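Local coordinates for large adhesion protein (Lap) involved in biofilm formation (Marinobacter hydrocarbonoclasticus, PDB 6XI3) that probably serves as part of the calcium-dependent extender region of a bacterial RTX adhesin, holding the adhesive end away from the cell for biofilm formation, at residues Pro55-Ile61 against Ala73-Ala79; Gln139-Leu143 against Leu182-Ser188; Val226-Thr230 against Ala238-Gly242; Gly359-Asn363 against Val379-Leu384. One frame throughout, in Å; residues are numbered along the deposited sequence.

The four contacts come one after another along the chain, each in its own Ig-like beta-sandwich of the tandem array. Contacts 1 and 3 each join the two strands of a hairpin, contact 2 pairs strands 140-148 and 180-186 of a three-stranded sheet, and contact 4 brings together edges of two sheets. Successive centres lie about 59, 40 and 52 Å apart, while contacts 1 and 4 are about 143 Å apart between centres. The end-to-end span nearly equals the sum of the steps, so the sandwiches lie almost in line. Calcium ions bound by residues such as Asp95, Asp121 and Asp149 are consistent with an extended rod rigidified by metal.

Contact 1: residues Pro55-Ile61 against Ala73-Ala79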
loop_
_atom_site.group_PDB
_atom_site.type_symbol
_atom_site.label_atom_id
_atom_site.label_comp_id
_atom_site.label_asym_id
_atom_site.label_seq_id
_atom_site.Cartn_x
_atom_site.Cartn_y
_atom_site.Cartn_z
ATOM N N PRO A 55 8.917 39.860 68.706
ATOM C CA PRO A 55 9.016 40.770 67.567
ATOM C C PRO A 55 10.507 41.030 67.279
ATOM O O PRO A 55 11.284 41.090 68.213
ATOM C CB PRO A 55 8.249 42.012 68.030
ATOM C CG PRO A 55 7.345 41.534 69.149
ATOM C CD PRO A 55 8.106 40.411 69.814
ATOM N N ASN A 56 10.861 41.083 65.990
ATOM C CA ASN A 56 12.216 41.342 65.451
ATOM C C ASN A 56 13.014 40.040 65.320
ATOM O O ASN A 56 14.163 40.095 64.805
ATOM C CB ASN A 56 12.899 42.475 66.236
ATOM C CG ASN A 56 12.108 43.770 66.116
ATOM O OD1 ASN A 56 11.613 44.089 65.033
ATOM N ND2 ASN A 56 11.981 44.525 67.203
ATOM N N GLU A 57 12.427 38.900 65.677
ATOM C CA GLU A 57 13.004 37.582 65.322
ATOM C C GLU A 57 12.615 37.299 63.862
ATOM O O GLU A 57 11.763 38.032 63.324
ATOM C CB GLU A 57 12.521 36.499 66.270
ATOM C CG GLU A 57 13.062 36.708 67.680
ATOM C CD GLU A 57 14.579 36.706 67.778
ATOM O OE1 GLU A 57 15.185 35.786 67.223
ATOM O OE2 GLU A 57 15.153 37.662 68.344
ATOM N N GLN A 58 13.272 36.327 63.256
ATOM C CA GLN A 58 13.113 35.992 61.827
ATOM C C GLN A 58 12.367 34.661 61.683
ATOM O O GLN A 58 12.507 33.773 62.570
ATOM C CB GLN A 58 14.484 35.967 61.141
ATOM C CG GLN A 58 14.958 37.362 60.755
ATOM C CD GLN A 58 15.306 38.204 61.955
ATOM O OE1 GLN A 58 16.192 37.820 62.700
ATOM N NE2 GLN A 58 14.643 39.354 62.126
ATOM N N VAL A 59 11.580 34.577 60.605
ATOM C CA VAL A 59 10.987 33.329 60.075
ATOM C C VAL A 59 11.781 32.939 58.838
ATOM O O VAL A 59 11.841 33.742 57.916
ATOM C CB VAL A 59 9.507 33.484 59.728
ATOM C CG1 VAL A 59 8.942 32.171 59.225
ATOM C CG2 VAL A 59 8.697 34.019 60.890
ATOM N N ALA A 60 12.412 31.769 58.859
ATOM C CA ALA A 60 13.144 31.223 57.692
ATOM C C ALA A 60 12.118 30.521 56.805
ATOM O O ALA A 60 11.180 29.847 57.317
ATOM C CB ALA A 60 14.231 30.268 58.118
ATOM N N ILE A 61 12.253 30.685 55.506
ATOM C CA ILE A 61 11.246 30.129 54.584
ATOM C C ILE A 61 11.991 29.376 53.500
ATOM O O ILE A 61 13.013 29.883 53.030
ATOM C CB ILE A 61 10.378 31.252 54.025
ATOM C CG1 ILE A 61 9.419 31.763 55.091
ATOM C CG2 ILE A 61 9.632 30.782 52.791
ATOM C CD1 ILE A 61 9.006 33.161 54.835
ATOM N N ALA A 73 14.176 32.206 51.701
ATOM C CA ALA A 73 13.722 33.562 52.065
ATOM C C ALA A 73 13.692 33.720 53.588
ATOM O O ALA A 73 13.846 32.724 54.326
ATOM C CB ALA A 73 12.379 33.858 51.446
ATOM N N ILE A 74 13.568 34.961 54.025
ATOM C CA ILE A 74 13.534 35.309 55.472
ATOM C C ILE A 74 12.607 36.502 55.632
ATOM O O ILE A 74 12.640 37.448 54.782
ATOM C CB ILE A 74 14.960 35.556 56.003
ATOM C CG1 ILE A 74 15.038 35.566 57.528
ATOM C CG2 ILE A 74 15.540 36.821 55.416
ATOM C CD1 ILE A 74 16.446 35.337 58.040
ATOM N N ALA A 75 11.836 36.489 56.704
ATOM C CA ALA A 75 10.920 37.594 57.044
ATOM C C ALA A 75 11.088 37.979 58.501
ATOM O O ALA A 75 11.480 37.095 59.282
ATOM C CB ALA A 75 9.502 37.166 56.804
ATOM N N THR A 76 10.703 39.206 58.866
ATOM C CA THR A 76 10.749 39.649 60.285
ATOM C C THR A 76 9.339 39.620 60.910
ATOM O O THR A 76 8.360 40.113 60.328
ATOM C CB THR A 76 11.473 40.981 60.437
ATOM O OG1 THR A 76 12.861 40.824 60.121
ATOM C CG2 THR A 76 11.322 41.524 61.844
ATOM N N VAL A 77 9.246 39.062 62.106
ATOM C CA VAL A 77 8.025 39.065 62.951
ATOM C C VAL A 77 7.741 40.491 63.431
ATOM O O VAL A 77 8.627 41.119 64.099
ATOM C CB VAL A 77 8.177 38.065 64.114
ATOM C CG1 VAL A 77 6.985 38.104 65.032
ATOM C CG2 VAL A 77 8.417 36.643 63.614
ATOM N N GLY A 78 6.526 40.962 63.179
ATOM C CA GLY A 78 6.089 42.313 63.566
ATOM C C GLY A 78 5.728 42.379 65.043
ATOM O O GLY A 78 5.719 41.303 65.739
ATOM N N ALA A 79 5.436 43.583 65.522
ATOM C CA ALA A 79 4.881 43.852 66.865
ATOM C C ALA A 79 3.722 42.886 67.150
ATOM O O ALA A 79 3.687 42.389 68.248
ATOM C CB ALA A 79 4.452 45.305 67.008
HETATM O O HOH W 1 9.140 43.773 64.755
#
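The carboxamide of Gln58 meets Thr76 in its own plane: NE2 donates to Thr76 OG1 at 3.1 Å, with the acceptor only 11° out of the amide plane. The same NE2 also reaches Asn56 O, now 31° out of that plane, so two acceptors fix the rotation of the amide. A second carboxamide, that of Asn56, takes through OD1 a hydrogen bond from a water that also donates to Val77 O. The puckered ring of Pro55 sets its CB 3.5 Å from Gly78 O. These groups mark the open end of a beta hairpin, strands 58-64 and 70-76, whose second strand edges a four-stranded antiparallel sheet. Val59 and Ala75 form a hydrogen-bonded pair, with Val59 N to Ala75 O at 2.8 Å. On the face of Gln58, its chain bends at chi2 (69°), turning the amide back toward Thr76 while CG lies 3.7 Å from Ile74 CG1. On the face of Val59, Ile61, Ala73 and Ala75 the groups are apolar, and Tyr83 lies against Val59; just beyond the strand Val77 CG2 touches Val59 CG2 at 3.8 Å, nearly at right angles. Val77 N bonds to Glu57 O, and Val77 O accepts from Asn56 N at 2.9 Å.

Contact 2: residues Gln139-Leu143 against Leu182-Ser188; sequences QTVNL and LTGVDIS
Asp186 OD1, 3.7 Å from Gln139 O across the contact, is gripped by two donors of Ser188. The hydroxyl OG gives the shorter bond, 2.6 Å to Asp186 OD1 from the syn side, and the backbone N of Ser188 comes from the anti side, 34° out of the carboxylate plane; the latter bond makes an Asx turn. Asp186 holds its carboxylate there with CG trans to the backbone N (chi1 -178°). Two bonds to one oxygen fix the chain just where it leaves the strand. Beside them Ile187 N bonds to Gln139 O at 3.0 Å, and Gln139 OE1 packs against Ser188 CA at 3.3 Å. Residues 140-148 and 180-186 are neighbours in a three-stranded antiparallel sheet of the beta-sandwich, and their pairing is interrupted by a beta bulge. Val141 pairs with Val185 and Leu143 with Leu182, leaving the single residue Asn142 opposite both Thr183 and Gly184. There the chain turns a corner, Gly184 having positive phi. Asn142 supplies an acceptor from its side chain: OD1 takes the N-H of Gly184 N at 2.8 Å, nearly straight (176°). A second bulge, of the G1 type, lies at the start of the strand, where Gln139 and Thr140 both face Asp135. On the inner face Val141 CG1 is 3.8 Å from Val185 CB and 3.9 Å from Ile187 CG2, and Met160 of strand 155-161 covers Val141 and Val185.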
loop_
_atom_site.group_PDB
_atom_site.type_symbol
_atom_site.label_atom_id
_atom_site.label_comp_id
_atom_site.label_asym_id
_atom_site.label_seq_id
_atom_site.Cartn_x
_atom_site.Cartn_y
_atom_site.Cartn_z
ATOM N N GLN A 139 15.343 -0.154 6.404
ATOM C CA GLN A 139 13.989 -0.256 7.036
ATOM C C GLN A 139 14.102 0.261 8.469
ATOM O O GLN A 139 13.776 -0.473 9.419
ATOM C CB GLN A 139 13.437 -1.685 6.949
ATOM C CG GLN A 139 13.474 -2.223 5.522
ATOM C CD GLN A 139 12.638 -3.456 5.247
ATOM O OE1 GLN A 139 11.572 -3.670 5.801
ATOM N NE2 GLN A 139 13.073 -4.217 4.271
ATOM N N THR A 140 14.624 1.469 8.606
ATOM C CA THR A 140 14.785 2.148 9.917
ATOM C C THR A 140 14.315 3.592 9.812
ATOM O O THR A 140 14.159 4.103 8.702
ATOM C CB THR A 140 16.232 2.104 10.415
ATOM O OG1 THR A 140 17.036 2.821 9.477
ATOM C CG2 THR A 140 16.778 0.702 10.581
ATOM N N VAL A 141 14.035 4.206 10.953
ATOM C CA VAL A 141 13.642 5.628 11.000
ATOM C C VAL A 141 14.479 6.303 12.088
ATOM O O VAL A 141 14.737 5.658 13.142
ATOM C CB VAL A 141 12.126 5.784 11.205
ATOM C CG1 VAL A 141 11.641 5.039 12.427
ATOM C CG2 VAL A 141 11.745 7.249 11.302
ATOM N N ASN A 142 14.983 7.491 11.767
ATOM C CA ASN A 142 15.566 8.449 12.742
ATOM C C ASN A 142 14.502 9.502 13.045
ATOM O O ASN A 142 13.927 10.064 12.072
ATOM C CB ASN A 142 16.852 9.085 12.202
ATOM C CG ASN A 142 17.939 8.074 11.911
ATOM O OD1 ASN A 142 17.831 6.897 12.281
ATOM N ND2 ASN A 142 18.996 8.520 11.245
ATOM N N LEU A 143 14.239 9.725 14.329
ATOM C CA LEU A 143 13.211 10.655 14.864
ATOM C C LEU A 143 13.940 11.601 15.799
ATOM O O LEU A 143 14.868 11.155 16.490
ATOM C CB LEU A 143 12.172 9.914 15.720
ATOM C CG LEU A 143 11.342 8.835 15.042
ATOM C CD1 LEU A 143 10.494 8.095 16.050
ATOM C CD2 LEU A 143 10.457 9.417 13.950
ATOM N N LEU A 182 15.720 9.312 18.556
ATOM C CA LEU A 182 16.007 7.881 18.350
ATOM C C LEU A 182 16.648 7.720 16.978
ATOM O O LEU A 182 16.252 8.446 16.014
ATOM C CB LEU A 182 14.711 7.082 18.408
ATOM C CG LEU A 182 14.033 6.999 19.769
ATOM C CD1 LEU A 182 12.706 6.280 19.620
ATOM C CD2 LEU A 182 14.919 6.277 20.787
ATOM N N THR A 183 17.568 6.783 16.906
ATOM C CA THR A 183 18.362 6.468 15.699
ATOM C C THR A 183 18.115 5.012 15.365
ATOM O O THR A 183 18.078 4.204 16.301
ATOM C CB THR A 183 19.842 6.786 15.925
ATOM O OG1 THR A 183 19.771 8.129 16.392
ATOM C CG2 THR A 183 20.678 6.711 14.671
ATOM N N GLY A 184 17.916 4.732 14.085
ATOM C CA GLY A 184 17.793 3.365 13.556
ATOM C C GLY A 184 16.674 2.569 14.206
ATOM O O GLY A 184 16.897 1.394 14.440
ATOM N N VAL A 185 15.505 3.145 14.480
ATOM C CA VAL A 185 14.346 2.346 14.984
ATOM C C VAL A 185 13.919 1.384 13.864
ATOM O O VAL A 185 13.673 1.875 12.736
ATOM C CB VAL A 185 13.156 3.213 15.424
ATOM C CG1 VAL A 185 12.009 2.344 15.897
ATOM C CG2 VAL A 185 13.527 4.227 16.492
ATOM N N ASP A 186 13.795 0.089 14.174
ATOM C CA ASP A 186 13.451 -1.003 13.216
ATOM C C ASP A 186 11.971 -0.897 12.825
ATOM O O ASP A 186 11.090 -1.063 13.708
ATOM C CB ASP A 186 13.764 -2.384 13.813
ATOM C CG ASP A 186 13.496 -3.571 12.883
ATOM O OD1 ASP A 186 13.150 -3.352 11.685
ATOM O OD2 ASP A 186 13.629 -4.710 13.368
ATOM N N ILE A 187 11.680 -0.645 11.547
ATOM C CA ILE A 187 10.272 -0.617 11.049
ATOM C C ILE A 187 10.076 -1.675 9.952
ATOM O O ILE A 187 9.113 -1.530 9.146
ATOM C CB ILE A 187 9.883 0.787 10.570
ATOM C CG1 ILE A 187 10.849 1.325 9.511
ATOM C CG2 ILE A 187 9.761 1.717 11.754
ATOM C CD1 ILE A 187 10.306 2.503 8.751
ATOM N N SER A 188 10.943 -2.686 9.919
ATOM C CA SER A 188 10.825 -3.866 9.021
ATOM C C SER A 188 9.468 -4.563 9.234
ATOM O O SER A 188 8.976 -5.125 8.273
ATOM C CB SER A 188 12.001 -4.807 9.154
ATOM O OG SER A 188 12.056 -5.389 10.443
#

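Contact 3: residues Val226-Thr230 against Ala238-Gly242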
loop_
_atom_site.group_PDB
_atom_site.type_symbol
_atom_site.label_atom_id
_atom_site.label_comp_id
_atom_site.label_asym_id
_atom_site.label_seq_id
_atom_site.Cartn_x
_atom_site.Cartn_y
_atom_site.Cartn_z
ATOM N N VAL A 226 1.564 -13.322 -13.485
ATOM C CA VAL A 226 0.304 -13.995 -13.880
ATOM C C VAL A 226 0.686 -15.295 -14.577
ATOM O O VAL A 226 1.740 -15.348 -15.206
ATOM C CB VAL A 226 -0.618 -13.104 -14.728
ATOM C CG1 VAL A 226 -0.034 -12.754 -16.093
ATOM C CG2 VAL A 226 -1.992 -13.749 -14.890
ATOM N N SER A 227 -0.136 -16.323 -14.428
ATOM C CA SER A 227 0.097 -17.580 -15.161
ATOM C C SER A 227 -1.245 -18.138 -15.622
ATOM O O SER A 227 -2.294 -17.893 -14.956
ATOM C CB SER A 227 0.953 -18.536 -14.357
ATOM O OG SER A 227 0.178 -19.365 -13.540
ATOM N N VAL A 228 -1.217 -18.769 -16.785
ATOM C CA VAL A 228 -2.381 -19.482 -17.343
ATOM C C VAL A 228 -2.232 -20.901 -16.838
ATOM O O VAL A 228 -1.358 -21.567 -17.340
ATOM C CB VAL A 228 -2.397 -19.361 -18.876
ATOM C CG1 VAL A 228 -3.648 -19.967 -19.468
ATOM C CG2 VAL A 228 -2.258 -17.906 -19.263
ATOM N N ASP A 229 -2.975 -21.266 -15.798
ATOM C CA ASP A 229 -2.976 -22.640 -15.245
ATOM C C ASP A 229 -3.557 -23.617 -16.277
ATOM O O ASP A 229 -2.947 -24.656 -16.486
ATOM C CB ASP A 229 -3.715 -22.696 -13.916
ATOM C CG ASP A 229 -3.029 -21.769 -12.905
ATOM O OD1 ASP A 229 -1.815 -21.561 -13.039
ATOM O OD2 ASP A 229 -3.703 -21.250 -12.035
ATOM N N THR A 230 -4.697 -23.296 -16.882
ATOM C CA THR A 230 -5.420 -24.230 -17.771
ATOM C C THR A 230 -6.262 -23.382 -18.711
ATOM O O THR A 230 -6.844 -22.382 -18.278
ATOM C CB THR A 230 -6.210 -25.313 -16.981
ATOM O OG1 THR A 230 -6.565 -26.398 -17.846
ATOM C CG2 THR A 230 -7.536 -24.857 -16.436
ATOM N N ALA A 238 -10.969 -20.543 -18.778
ATOM C CA ALA A 238 -9.550 -20.423 -18.398
ATOM C C ALA A 238 -9.444 -20.315 -16.892
ATOM O O ALA A 238 -10.320 -19.675 -16.263
ATOM C CB ALA A 238 -8.888 -19.251 -19.069
ATOM N N ASN A 239 -8.410 -20.953 -16.355
ATOM C CA ASN A 239 -7.985 -20.797 -14.941
ATOM C C ASN A 239 -6.673 -20.018 -14.897
ATOM O O ASN A 239 -5.703 -20.450 -15.514
ATOM C CB ASN A 239 -7.840 -22.143 -14.257
ATOM C CG ASN A 239 -9.141 -22.931 -14.213
ATOM O OD1 ASN A 239 -10.219 -22.451 -14.608
ATOM N ND2 ASN A 239 -9.035 -24.155 -13.723
ATOM N N LEU A 240 -6.684 -18.909 -14.177
ATOM C CA LEU A 240 -5.568 -17.934 -14.097
ATOM C C LEU A 240 -5.160 -17.811 -12.633
ATOM O O LEU A 240 -6.035 -17.967 -11.742
ATOM C CB LEU A 240 -6.060 -16.590 -14.631
ATOM C CG LEU A 240 -6.745 -16.615 -15.991
ATOM C CD1 LEU A 240 -7.248 -15.223 -16.365
ATOM C CD2 LEU A 240 -5.807 -17.163 -17.063
ATOM N N SER A 241 -3.888 -17.550 -12.374
ATOM C CA SER A 241 -3.413 -17.275 -10.996
ATOM C C SER A 241 -2.189 -16.378 -11.082
ATOM O O SER A 241 -1.671 -16.153 -12.185
ATOM C CB SER A 241 -3.084 -18.556 -10.242
ATOM O OG SER A 241 -2.107 -19.326 -10.928
ATOM N N GLY A 242 -1.687 -15.988 -9.921
ATOM C CA GLY A 242 -0.391 -15.330 -9.864
ATOM C C GLY A 242 -0.046 -14.949 -8.449
ATOM O O GLY A 242 -0.757 -15.389 -7.494
HETATM O O HOH W 2 -6.198 -20.885 -11.425
#
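Asp229 reaches across the hairpin to Asn239 and Ser241 atom by atom. Its CB lies 3.4 Å from Asn239 O; CG follows at 3.3 Å from Ser241 OG, placed by a chi1 of -60° that turns it beside the backbone N. At the tip OD2 accepts a hydrogen bond from Ser241 OG at 2.7 Å through its syn lone pair, the side of the other oxygen. That other oxygen, OD1, lies near the same Ser241 OG. A water also donates to OD2, so this oxygen has two donors. The backbone beneath is a classic beta bulge: Asp229 and Thr230 both face Asn239, and the two N-H groups share Asn239 O in weak bonds, Asp229 N at 2.9 Å and Thr230 N at 3.3 Å. Asn239 N returns a bond to Thr230 O at 2.9 Å. Alongside, Thr230 CG2 packs 3.2 Å from Asn239 ND2, while Asn239 OD1 takes the N-H of Gly281. On the other face Val228 CG2 and Leu240 CD2 meet loosely, at 4.2 Å. This hairpin forms two strands of a three-stranded sheet completed by strand 277-283; Val226, Val228 and Leu240 all turn inward onto Val294 of strand 290-299 in the facing sheet.

Contact 4: residues Gly359-Asn363 against Val379-Leu384; sequences GNVVN and VDISSL
Apolar contacts carry this meeting, and Val362 is at its centre. Its two methyls part company: CG1, trans to the backbone N (chi1 166°), reaches Val379 CG1 at 4.1 Å, the side chains sliding past each other in opposite directions. CG2 points to the turn, lying 4.1 Å from Leu384 CD2 and 4.4 Å from Ile381 CG2. Leu384 CD2 in turn rests on Asn360 CB at 3.7 Å, so this one methyl touches both Asn360, ahead of strand 361-367, and Val362 within it. Strand 361-367 is an outermost strand of a four-stranded sheet and strand 374-380 of a three-stranded one, so the contact closes one edge of the beta-sandwich by side chains rather than by strand pairing. Contacts of carbon with polar atoms come next: Val362 CG2 sits 3.6 Å from Ser383 OG and 3.7 Å from Asp380 O. Between the two segments there are no hydrogen bonds; those within 379-384 shape the turn. Leu384 N bonds to Ile381 O at 2.9 Å in a type I turn, and Asp380 OD1 accepts both N and OG of Ser382, the former making an Asx turn. Just past the turn Val385 contributes to a sodium site with Ser357 and Asp388, and Leu384 itself packs on Ile354 and Leu389.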
loop_
_atom_site.group_PDB
_atom_site.type_symbol
_atom_site.label_atom_id
_atom_site.label_comp_id
_atom_site.label_asym_id
_atom_site.label_seq_id
_atom_site.Cartn_x
_atom_site.Cartn_y
_atom_site.Cartn_z
ATOM N N GLY A 359 0.744 -35.878 -64.580
ATOM C CA GLY A 359 1.405 -34.928 -63.658
ATOM C C GLY A 359 1.271 -33.448 -64.025
ATOM O O GLY A 359 1.886 -32.652 -63.327
ATOM N N ASN A 360 0.510 -33.046 -65.051
ATOM C CA ASN A 360 0.259 -31.601 -65.326
ATOM C C ASN A 360 -0.611 -31.029 -64.197
ATOM O O ASN A 360 -1.351 -31.798 -63.576
ATOM C CB ASN A 360 -0.436 -31.372 -66.660
ATOM C CG ASN A 360 0.355 -31.922 -67.818
ATOM O OD1 ASN A 360 1.543 -31.630 -67.936
ATOM N ND2 ASN A 360 -0.299 -32.678 -68.681
ATOM N N VAL A 361 -0.446 -29.762 -63.859
ATOM C CA VAL A 361 -1.125 -29.196 -62.656
ATOM C C VAL A 361 -1.756 -27.869 -63.052
ATOM O O VAL A 361 -1.126 -27.099 -63.785
ATOM C CB VAL A 361 -0.196 -29.058 -61.431
ATOM C CG1 VAL A 361 -0.891 -28.392 -60.255
ATOM C CG2 VAL A 361 0.346 -30.405 -60.979
ATOM N N VAL A 362 -2.989 -27.657 -62.593
ATOM C CA VAL A 362 -3.665 -26.334 -62.597
ATOM C C VAL A 362 -3.732 -25.878 -61.143
ATOM O O VAL A 362 -4.162 -26.675 -60.298
ATOM C CB VAL A 362 -5.071 -26.363 -63.216
ATOM C CG1 VAL A 362 -5.836 -25.088 -62.879
ATOM C CG2 VAL A 362 -5.008 -26.579 -64.720
ATOM N N ASN A 363 -3.312 -24.638 -60.896
ATOM C CA ASN A 363 -3.328 -24.002 -59.555
ATOM C C ASN A 363 -4.389 -22.892 -59.571
ATOM O O ASN A 363 -4.459 -22.127 -60.550
ATOM C CB ASN A 363 -1.968 -23.412 -59.164
ATOM C CG ASN A 363 -0.834 -24.421 -59.181
ATOM O OD1 ASN A 363 -0.722 -25.265 -58.294
ATOM N ND2 ASN A 363 0.014 -24.339 -60.193
ATOM N N VAL A 379 -13.302 -23.274 -63.835
ATOM C CA VAL A 379 -11.815 -23.363 -63.785
ATOM C C VAL A 379 -11.327 -24.044 -65.077
ATOM O O VAL A 379 -11.802 -25.158 -65.403
ATOM C CB VAL A 379 -11.339 -24.096 -62.519
ATOM C CG1 VAL A 379 -9.845 -24.329 -62.535
ATOM C CG2 VAL A 379 -11.734 -23.365 -61.240
ATOM N N ASP A 380 -10.382 -23.414 -65.763
ATOM C CA ASP A 380 -9.843 -23.867 -67.069
ATOM C C ASP A 380 -8.888 -25.028 -66.860
ATOM O O ASP A 380 -7.871 -24.828 -66.189
ATOM C CB ASP A 380 -9.079 -22.748 -67.746
ATOM C CG ASP A 380 -8.674 -23.082 -69.167
ATOM O OD1 ASP A 380 -8.927 -24.220 -69.638
ATOM O OD2 ASP A 380 -8.155 -22.180 -69.790
ATOM N N ILE A 381 -9.235 -26.200 -67.377
ATOM C CA ILE A 381 -8.359 -27.405 -67.290
ATOM C C ILE A 381 -8.042 -27.876 -68.700
ATOM O O ILE A 381 -7.681 -29.049 -68.837
ATOM C CB ILE A 381 -8.987 -28.509 -66.428
ATOM C CG1 ILE A 381 -10.316 -29.027 -66.987
ATOM C CG2 ILE A 381 -9.135 -28.017 -64.991
ATOM C CD1 ILE A 381 -10.758 -30.310 -66.320
ATOM N N SER A 382 -8.140 -26.982 -69.688
ATOM C CA SER A 382 -7.763 -27.278 -71.097
ATOM C C SER A 382 -6.278 -27.697 -71.197
ATOM O O SER A 382 -5.934 -28.314 -72.214
ATOM C CB SER A 382 -8.093 -26.140 -72.038
ATOM O OG SER A 382 -7.405 -24.951 -71.664
ATOM N N SER A 383 -5.424 -27.383 -70.215
ATOM C CA SER A 383 -3.999 -27.806 -70.192
ATOM C C SER A 383 -3.851 -29.243 -69.683
ATOM O O SER A 383 -2.734 -29.761 -69.765
ATOM C CB SER A 383 -3.145 -26.859 -69.352
ATOM O OG SER A 383 -3.469 -26.969 -67.973
ATOM N N LEU A 384 -4.894 -29.861 -69.119
ATOM C CA LEU A 384 -4.795 -31.247 -68.587
ATOM C C LEU A 384 -5.168 -32.233 -69.695
ATOM O O LEU A 384 -5.854 -31.819 -70.639
ATOM C CB LEU A 384 -5.719 -31.398 -67.380
ATOM C CG LEU A 384 -5.444 -30.414 -66.238
ATOM C CD1 LEU A 384 -6.253 -30.755 -64.986
ATOM C CD2 LEU A 384 -3.954 -30.385 -65.911
#